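Local coordinates for cephalosporin acylase (Bacillus halodurans, PDB 2NLZ), which probably hydrolyses amide or gamma-glutamyl bonds as an Ntn hydrolase related to gamma-glutamyltranspeptidases and cephalosporin acylases, its natural substrate not being established, at residues H83-L95 against Y238-V252. The protein carries 1 engineered substitution. Residues are numbered along the deposited sequence; the frame is centred on the assembly and turned at random.
Sequences HGLNGSGRAPMSL and YLTKEDLACYRPEWV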
ATOM      1  N   HIS D  83       2.875  42.797  -2.236  1.00 31.04           N
ATOM      2  CA  HIS D  83       1.956  43.628  -1.450  1.00 36.08           C
ATOM      3  C   HIS D  83       1.038  42.794  -0.552  1.00 36.35           C
ATOM      4  O   HIS D  83       0.622  41.701  -0.930  1.00 39.78           O
ATOM      5  CB  HIS D  83       1.103  44.499  -2.379  1.00 38.78           C
ATOM      6  CG  HIS D  83       1.898  45.318  -3.343  1.00 47.56           C
ATOM      7  ND1 HIS D  83       2.467  46.526  -2.999  1.00 46.05           N
ATOM      8  CD2 HIS D  83       2.215  45.107  -4.641  1.00 35.84           C
ATOM      9  CE1 HIS D  83       3.103  47.021  -4.045  1.00 45.23           C
ATOM     10  NE2 HIS D  83       2.962  46.182  -5.055  1.00 41.26           N
ATOM     11  N   GLY D  84       0.704  43.315   0.626  1.00 28.96           N
ATOM     12  CA  GLY D  84      -0.180  42.585   1.536  1.00 29.12           C
ATOM     13  C   GLY D  84      -1.472  43.316   1.845  1.00 34.63           C
ATOM     14  O   GLY D  84      -1.446  44.465   2.286  1.00 37.36           O
ATOM     15  N   LEU D  85      -2.608  42.660   1.618  1.00 25.15           N
ATOM     16  CA  LEU D  85      -3.903  43.293   1.877  1.00 25.32           C
ATOM     17  C   LEU D  85      -4.596  42.683   3.084  1.00 25.55           C
ATOM     18  O   LEU D  85      -4.875  41.485   3.113  1.00 27.40           O
ATOM     19  CB  LEU D  85      -4.820  43.221   0.647  1.00 27.39           C
ATOM     20  CG  LEU D  85      -6.122  44.036   0.724  1.00 28.62           C
ATOM     21  CD1 LEU D  85      -5.826  45.505   1.002  1.00 40.60           C
ATOM     22  CD2 LEU D  85      -6.963  43.897  -0.539  1.00 25.59           C
ATOM     23  N   ASN D  86      -4.865  43.522   4.075  1.00 27.06           N
ATOM     24  CA  ASN D  86      -5.556  43.086   5.277  1.00 28.44           C
ATOM     25  C   ASN D  86      -7.020  43.439   5.176  1.00 27.23           C
ATOM     26  O   ASN D  86      -7.440  44.514   5.598  1.00 29.13           O
ATOM     27  CB  ASN D  86      -4.948  43.714   6.540  1.00 30.03           C
ATOM     28  CG  ASN D  86      -5.428  43.046   7.819  1.00 32.01           C
ATOM     29  OD1 ASN D  86      -6.583  42.645   7.923  1.00 19.00           O
ATOM     30  ND2 ASN D  86      -4.529  42.917   8.803  1.00 26.84           N
ATOM     31  N   GLY D  87      -7.804  42.527   4.625  1.00 19.48           N
ATOM     32  CA  GLY D  87      -9.223  42.756   4.526  1.00 24.89           C
ATOM     33  C   GLY D  87      -9.988  42.229   5.716  1.00 28.48           C
ATOM     34  O   GLY D  87     -11.111  41.772   5.563  1.00 29.31           O
ATOM     35  N   SER D  88      -9.382  42.281   6.900  1.00 37.34           N
ATOM     36  CA  SER D  88     -10.035  41.822   8.121  1.00 38.47           C
ATOM     37  C   SER D  88     -10.753  42.974   8.786  1.00 41.12           C
ATOM     38  O   SER D  88     -10.150  44.005   9.077  1.00 46.63           O
ATOM     39  CB  SER D  88      -9.014  41.238   9.086  1.00 34.30           C
ATOM     40  OG  SER D  88      -9.582  40.995  10.354  1.00 56.72           O
ATOM     41  N   GLY D  89     -12.043  42.795   9.029  1.00 40.82           N
ATOM     42  CA  GLY D  89     -12.834  43.830   9.669  1.00 38.55           C
ATOM     43  C   GLY D  89     -12.737  43.809  11.177  1.00 40.22           C
ATOM     44  O   GLY D  89     -12.446  42.774  11.778  1.00 38.02           O
ATOM     45  N   ARG D  90     -12.987  44.958  11.795  1.00 40.08           N
ATOM     46  CA  ARG D  90     -12.884  45.069  13.244  1.00 43.22           C
ATOM     47  C   ARG D  90     -14.219  44.789  13.943  1.00 35.45           C
ATOM     48  O   ARG D  90     -15.258  44.677  13.286  1.00 35.19           O
ATOM     49  CB  ARG D  90     -12.270  46.420  13.648  1.00 42.01           C
ATOM     50  CG  ARG D  90     -12.866  47.662  12.969  1.00 62.00           C
ATOM     51  CD  ARG D  90     -11.780  48.668  12.573  1.00 65.92           C
ATOM     52  NE  ARG D  90     -10.598  48.597  13.428  1.00 60.99           N
ATOM     53  CZ  ARG D  90      -9.355  48.911  13.057  1.00 55.22           C
ATOM     54  NH1 ARG D  90      -8.363  48.795  13.927  1.00 38.66           N
ATOM     55  NH2 ARG D  90      -9.087  49.327  11.825  1.00 62.93           N
ATOM     56  N   ALA D  91     -14.165  44.651  15.270  1.00 35.71           N
ATOM     57  CA  ALA D  91     -15.332  44.372  16.101  1.00 33.95           C
ATOM     58  C   ALA D  91     -16.218  45.592  16.173  1.00 40.26           C
ATOM     59  O   ALA D  91     -15.719  46.716  16.097  1.00 38.04           O
ATOM     60  CB  ALA D  91     -14.894  43.981  17.499  1.00 30.27           C
ATOM     61  N   PRO D  92     -17.539  45.381  16.316  1.00 40.95           N
ATOM     62  CA  PRO D  92     -18.485  46.484  16.498  1.00 48.42           C
ATOM     63  C   PRO D  92     -18.101  47.400  17.650  1.00 55.33           C
ATOM     64  O   PRO D  92     -17.552  46.939  18.655  1.00 61.09           O
ATOM     65  CB  PRO D  92     -19.796  45.771  16.818  1.00 39.95           C
ATOM     66  CG  PRO D  92     -19.676  44.472  16.147  1.00 47.74           C
ATOM     67  CD  PRO D  92     -18.230  44.081  16.285  1.00 44.75           C
ATOM     68  N   MET D  93     -18.396  48.688  17.499  1.00 61.55           N
ATOM     69  CA  MET D  93     -17.948  49.691  18.457  1.00 66.69           C
ATOM     70  C   MET D  93     -18.731  49.611  19.768  1.00 63.25           C
ATOM     71  O   MET D  93     -18.285  50.110  20.804  1.00 60.68           O
ATOM     72  CB  MET D  93     -18.037  51.088  17.846  1.00 73.82           C
ATOM     73  CG  MET D  93     -17.008  52.066  18.387  1.00 89.21           C
ATOM     74  SD  MET D  93     -15.313  51.611  17.980  1.00 87.92           S
ATOM     75  CE  MET D  93     -15.228  52.089  16.248  1.00 99.80           C
ATOM     76  N   SER D  94     -19.890  48.966  19.717  1.00 56.93           N
ATOM     77  CA  SER D  94     -20.676  48.722  20.922  1.00 58.22           C
ATOM     78  C   SER D  94     -20.367  47.370  21.599  1.00 56.02           C
ATOM     79  O   SER D  94     -20.895  47.074  22.673  1.00 54.15           O
ATOM     80  CB  SER D  94     -22.175  48.861  20.621  1.00 60.95           C
ATOM     81  OG  SER D  94     -22.549  48.103  19.481  1.00 65.60           O
ATOM     82  N   LEU D  95     -19.505  46.563  20.978  1.00 58.89           N
ATOM     83  CA  LEU D  95     -19.155  45.241  21.509  1.00 55.69           C
ATOM     84  C   LEU D  95     -17.976  45.339  22.473  1.00 60.41           C
ATOM     85  O   LEU D  95     -16.820  45.407  22.054  1.00 58.55           O
ATOM     86  CB  LEU D  95     -18.816  44.269  20.377  1.00 55.27           C
ATOM     87  CG  LEU D  95     -19.339  42.823  20.374  1.00 50.59           C
ATOM     88  CD1 LEU D  95     -18.455  41.942  19.497  1.00 51.18           C
ATOM     89  CD2 LEU D  95     -19.487  42.217  21.761  1.00 50.57           C
ATOM     90  N   TYR D 238     -24.752  44.101  17.595  1.00 53.14           N
ATOM     91  CA  TYR D 238     -23.868  45.215  17.931  1.00 53.65           C
ATOM     92  C   TYR D 238     -23.366  45.916  16.672  1.00 54.83           C
ATOM     93  O   TYR D 238     -22.838  47.033  16.734  1.00 56.98           O
ATOM     94  CB  TYR D 238     -22.697  44.735  18.798  1.00 54.51           C
ATOM     95  CG  TYR D 238     -23.121  44.234  20.162  1.00 56.81           C
ATOM     96  CD1 TYR D 238     -23.253  45.104  21.239  1.00 52.17           C
ATOM     97  CD2 TYR D 238     -23.396  42.887  20.371  1.00 57.79           C
ATOM     98  CE1 TYR D 238     -23.650  44.646  22.484  1.00 60.51           C
ATOM     99  CE2 TYR D 238     -23.795  42.416  21.611  1.00 53.13           C
ATOM    100  CZ  TYR D 238     -23.920  43.297  22.665  1.00 59.52           C
ATOM    101  OH  TYR D 238     -24.318  42.824  23.902  1.00 63.85           O
ATOM    102  N   LEU D 239     -23.559  45.255  15.534  1.00 46.96           N
ATOM    103  CA  LEU D 239     -23.132  45.757  14.240  1.00 42.71           C
ATOM    104  C   LEU D 239     -24.001  46.924  13.752  1.00 47.54           C
ATOM    105  O   LEU D 239     -25.214  46.783  13.592  1.00 46.35           O
ATOM    106  CB  LEU D 239     -23.173  44.607  13.239  1.00 39.87           C
ATOM    107  CG  LEU D 239     -22.067  44.476  12.191  1.00 36.60           C
ATOM    108  CD1 LEU D 239     -22.572  44.771  10.803  1.00 31.03           C
ATOM    109  CD2 LEU D 239     -20.902  45.363  12.532  1.00 31.56           C
ATOM    110  N   THR D 240     -23.379  48.078  13.518  1.00 52.40           N
ATOM    111  CA  THR D 240     -24.111  49.267  13.089  1.00 57.45           C
ATOM    112  C   THR D 240     -23.688  49.734  11.700  1.00 58.94           C
ATOM    113  O   THR D 240     -22.708  49.226  11.143  1.00 56.86           O
ATOM    114  CB  THR D 240     -23.924  50.442  14.074  1.00 63.70           C
ATOM    115  OG1 THR D 240     -22.551  50.857  14.076  1.00 64.95           O
ATOM    116  CG2 THR D 240     -24.352  50.051  15.490  1.00 61.74           C
ATOM    117  N   LYS D 241     -24.440  50.697  11.154  1.00 61.94           N
ATOM    118  CA  LYS D 241     -24.097  51.394   9.914  1.00 62.22           C
ATOM    119  C   LYS D 241     -22.690  51.939  10.008  1.00 61.65           C
ATOM    120  O   LYS D 241     -21.882  51.738   9.103  1.00 61.65           O
ATOM    121  CB  LYS D 241     -25.019  52.590   9.700  1.00 67.91           C
ATOM    122  CG  LYS D 241     -26.350  52.316   9.059  1.00 80.19           C
ATOM    123  CD  LYS D 241     -27.150  53.610   9.006  1.00 83.18           C
ATOM    124  CE  LYS D 241     -28.646  53.353   8.954  1.00 88.25           C
ATOM    125  NZ  LYS D 241     -29.426  54.597   9.215  1.00 84.73           N
ATOM    126  N   GLU D 242     -22.416  52.630  11.115  1.00 65.48           N
ATOM    127  CA  GLU D 242     -21.173  53.375  11.309  1.00 73.65           C
ATOM    128  C   GLU D 242     -19.953  52.476  11.459  1.00 68.60           C
ATOM    129  O   GLU D 242     -18.832  52.894  11.154  1.00 69.58           O
ATOM    130  CB  GLU D 242     -21.295  54.328  12.500  1.00 79.44           C
ATOM    131  CG  GLU D 242     -22.202  55.520  12.238  1.00 97.02           C
ATOM    132  CD  GLU D 242     -23.136  55.804  13.401  1.00110.68           C
ATOM    133  OE1 GLU D 242     -22.689  56.405  14.401  1.00117.10           O
ATOM    134  OE2 GLU D 242     -24.324  55.425  13.312  1.00113.09           O
ATOM    135  N   ASP D 243     -20.176  51.249  11.926  1.00 62.43           N
ATOM    136  CA  ASP D 243     -19.122  50.240  11.991  1.00 53.83           C
ATOM    137  C   ASP D 243     -18.674  49.869  10.588  1.00 48.85           C
ATOM    138  O   ASP D 243     -17.480  49.813  10.302  1.00 47.63           O
ATOM    139  CB  ASP D 243     -19.617  49.000  12.726  1.00 49.69           C
ATOM    140  CG  ASP D 243     -19.560  49.152  14.230  1.00 50.14           C
ATOM    141  OD1 ASP D 243     -18.564  49.716  14.729  1.00 43.61           O
ATOM    142  OD2 ASP D 243     -20.510  48.697  14.908  1.00 50.09           O
ATOM    143  N   LEU D 244     -19.649  49.630   9.720  1.00 41.09           N
ATOM    144  CA  LEU D 244     -19.397  49.328   8.318  1.00 40.67           C
ATOM    145  C   LEU D 244     -18.832  50.543   7.585  1.00 41.59           C
ATOM    146  O   LEU D 244     -17.881  50.420   6.813  1.00 45.63           O
ATOM    147  CB  LEU D 244     -20.685  48.849   7.630  1.00 32.48           C
ATOM    148  CG  LEU D 244     -21.415  47.629   8.195  1.00 27.56           C
ATOM    149  CD1 LEU D 244     -22.807  47.455   7.604  1.00 24.53           C
ATOM    150  CD2 LEU D 244     -20.581  46.356   8.004  1.00 26.33           C
ATOM    151  N   ALA D 245     -19.415  51.711   7.851  1.00 46.91           N
ATOM    152  CA  ALA D 245     -19.076  52.958   7.157  1.00 49.31           C
ATOM    153  C   ALA D 245     -17.597  53.332   7.190  1.00 49.79           C
ATOM    154  O   ALA D 245     -17.052  53.788   6.182  1.00 50.25           O
ATOM    155  CB  ALA D 245     -19.913  54.110   7.689  1.00 51.20           C
ATOM    156  N   CYS D 246     -16.939  53.145   8.330  1.00 52.94           N
ATOM    157  CA  CYS D 246     -15.518  53.473   8.393  1.00 59.75           C
ATOM    158  C   CYS D 246     -14.591  52.262   8.348  1.00 53.61           C
ATOM    159  O   CYS D 246     -13.446  52.330   8.800  1.00 59.56           O
ATOM    160  CB  CYS D 246     -15.174  54.452   9.534  1.00 66.58           C
ATOM    161  SG  CYS D 246     -15.762  54.034  11.175  1.00 72.89           S
ATOM    162  N   TYR D 247     -15.072  51.162   7.780  1.00 47.69           N
ATOM    163  CA  TYR D 247     -14.161  50.092   7.430  1.00 47.53           C
ATOM    164  C   TYR D 247     -13.414  50.436   6.145  1.00 47.53           C
ATOM    165  O   TYR D 247     -14.018  50.809   5.140  1.00 50.72           O
ATOM    166  CB  TYR D 247     -14.877  48.745   7.264  1.00 47.71           C
ATOM    167  CG  TYR D 247     -14.013  47.716   6.546  1.00 49.92           C
ATOM    168  CD1 TYR D 247     -12.925  47.116   7.180  1.00 41.50           C
ATOM    169  CD2 TYR D 247     -14.259  47.378   5.223  1.00 37.95           C
ATOM    170  CE1 TYR D 247     -12.128  46.196   6.510  1.00 35.38           C
ATOM    171  CE2 TYR D 247     -13.472  46.461   4.554  1.00 35.45           C
ATOM    172  CZ  TYR D 247     -12.413  45.878   5.196  1.00 42.87           C
ATOM    173  OH  TYR D 247     -11.641  44.972   4.515  1.00 42.37           O
ATOM    174  N   ARG D 248     -12.102  50.404   6.135  1.00 47.04           N
ATOM    175  CA  ARG D 248     -11.422  50.154   4.888  1.00 52.09           C
ATOM    176  C   ARG D 248     -10.405  49.056   4.961  1.00 48.43           C
ATOM    177  O   ARG D 248      -9.802  48.803   5.984  1.00 48.17           O
ATOM    178  CB  ARG D 248     -10.828  51.413   4.245  1.00 63.75           C
ATOM    179  CG  ARG D 248     -11.050  52.718   4.964  1.00 88.63           C
ATOM    180  CD  ARG D 248     -11.806  53.804   4.182  1.00113.71           C
ATOM    181  NE  ARG D 248     -12.243  53.394   2.861  1.00133.15           N
ATOM    182  CZ  ARG D 248     -13.126  54.046   2.110  1.00135.38           C
ATOM    183  NH1 ARG D 248     -13.692  55.161   2.539  1.00136.17           N
ATOM    184  NH2 ARG D 248     -13.445  53.579   0.917  1.00133.48           N
ATOM    185  N   PRO D 249     -10.240  48.368   3.861  1.00 41.49           N
ATOM    186  CA  PRO D 249      -9.160  47.397   3.754  1.00 40.78           C
ATOM    187  C   PRO D 249      -7.831  48.122   3.918  1.00 40.26           C
ATOM    188  O   PRO D 249      -7.678  49.251   3.443  1.00 40.04           O
ATOM    189  CB  PRO D 249      -9.314  46.823   2.337  1.00 35.81           C
ATOM    190  CG  PRO D 249     -10.301  47.659   1.653  1.00 39.08           C
ATOM    191  CD  PRO D 249     -11.094  48.408   2.664  1.00 35.85           C
ATOM    192  N   GLU D 250      -6.896  47.496   4.624  1.00 39.69           N
ATOM    193  CA  GLU D 250      -5.627  48.132   4.944  1.00 43.07           C
ATOM    194  C   GLU D 250      -4.497  47.439   4.202  1.00 42.33           C
ATOM    195  O   GLU D 250      -4.295  46.232   4.352  1.00 43.83           O
ATOM    196  CB  GLU D 250      -5.389  48.113   6.464  1.00 42.63           C
ATOM    197  CG  GLU D 250      -3.987  48.530   6.922  1.00 47.10           C
ATOM    198  CD  GLU D 250      -3.863  48.613   8.438  1.00 50.51           C
ATOM    199  OE1 GLU D 250      -4.809  49.111   9.081  1.00 62.18           O
ATOM    200  OE2 GLU D 250      -2.824  48.190   8.988  1.00 52.74           O
ATOM    201  N   TRP D 251      -3.776  48.196   3.382  1.00 43.04           N
ATOM    202  CA  TRP D 251      -2.537  47.685   2.819  1.00 43.08           C
ATOM    203  C   TRP D 251      -1.512  47.645   3.932  1.00 42.95           C
ATOM    204  O   TRP D 251      -1.231  48.656   4.577  1.00 45.65           O
ATOM    205  CB  TRP D 251      -2.047  48.534   1.656  1.00 41.65           C
ATOM    206  CG  TRP D 251      -2.926  48.423   0.482  1.00 37.68           C
ATOM    207  CD1 TRP D 251      -3.888  49.309   0.090  1.00 38.48           C
ATOM    208  CD2 TRP D 251      -2.954  47.354  -0.459  1.00 38.67           C
ATOM    209  NE1 TRP D 251      -4.508  48.859  -1.048  1.00 40.27           N
ATOM    210  CE2 TRP D 251      -3.952  47.660  -1.409  1.00 37.45           C
ATOM    211  CE3 TRP D 251      -2.230  46.170  -0.599  1.00 38.90           C
ATOM    212  CZ2 TRP D 251      -4.244  46.823  -2.486  1.00 38.52           C
ATOM    213  CZ3 TRP D 251      -2.519  45.337  -1.670  1.00 42.57           C
ATOM    214  CH2 TRP D 251      -3.522  45.670  -2.599  1.00 40.51           C
ATOM    215  N   VAL D 252      -0.984  46.455   4.169  1.00 42.89           N
ATOM    216  CA  VAL D 252      -0.111  46.226   5.291  1.00 41.05           C
ATOM    217  C   VAL D 252       1.176  45.610   4.738  1.00 39.02           C
ATOM    218  O   VAL D 252       1.184  45.076   3.624  1.00 41.08           O
ATOM    219  CB  VAL D 252      -0.856  45.378   6.373  1.00 40.06           C
ATOM    220  CG1 VAL D 252      -0.939  43.918   5.976  1.00 45.44           C
ATOM    221  CG2 VAL D 252      -0.252  45.574   7.764  1.00 60.10           C
TER
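Leu85 lays its CD1 methyl over the six-membered ring of Trp251, 3.8 Å from the ring centroid and 14° off the ring normal. With CG anti to the backbone N (chi1 -171°), Leu85 CD1 also lies 4.0 Å from Pro249 CB. His83 CB and Leu85 CB meet the indole at CZ3. Leu85 and Trp251 form a non-hydrogen-bonded antiparallel pair between strands 81-87 and 250-259; next to it, Asn86 N donates to Glu250 O (2.8 Å), and Glu250 N returns a longer bond to Asn86 O. On the opposite sheet face, Asn86 CB packs against Val252 CG1.

Beyond the paired strands the two segments move apart, and Tyr247, which precedes strand 250-259, spans the gap between them: its OH lies 3.3 Å from Gly87 CA and makes a weak hydrogen bond to Gly121 O, and Ser88 O sits at the ring edge. Asn86 OD1 accepts from Ser88 N, in the carbonyl plane, an Asx turn that shapes the exit from the strand.

At the far end, Asp243 receives Met93 N on the syn side of OD1 (3.0 Å), with a weak second bond to OD2. OD2 also takes Thr240 N, while Thr240 OG1 accepts from Asp243 N; this capping box fixes the carboxylate at the start of helix 241-245. Pro92 CB rests against Tyr238 CB (3.7 Å), and Leu95 sets CD2 over one face of the Tyr238 ring, toward its rim, the two side chains crossing at about a right angle.

Helix 122-133 lies against the Leu85 side, with Glu128 accepting from Trp251 NE1. Antiparallel strands packed against helices in this way fit the layered alpha/beta core of the Ntn-hydrolase fold.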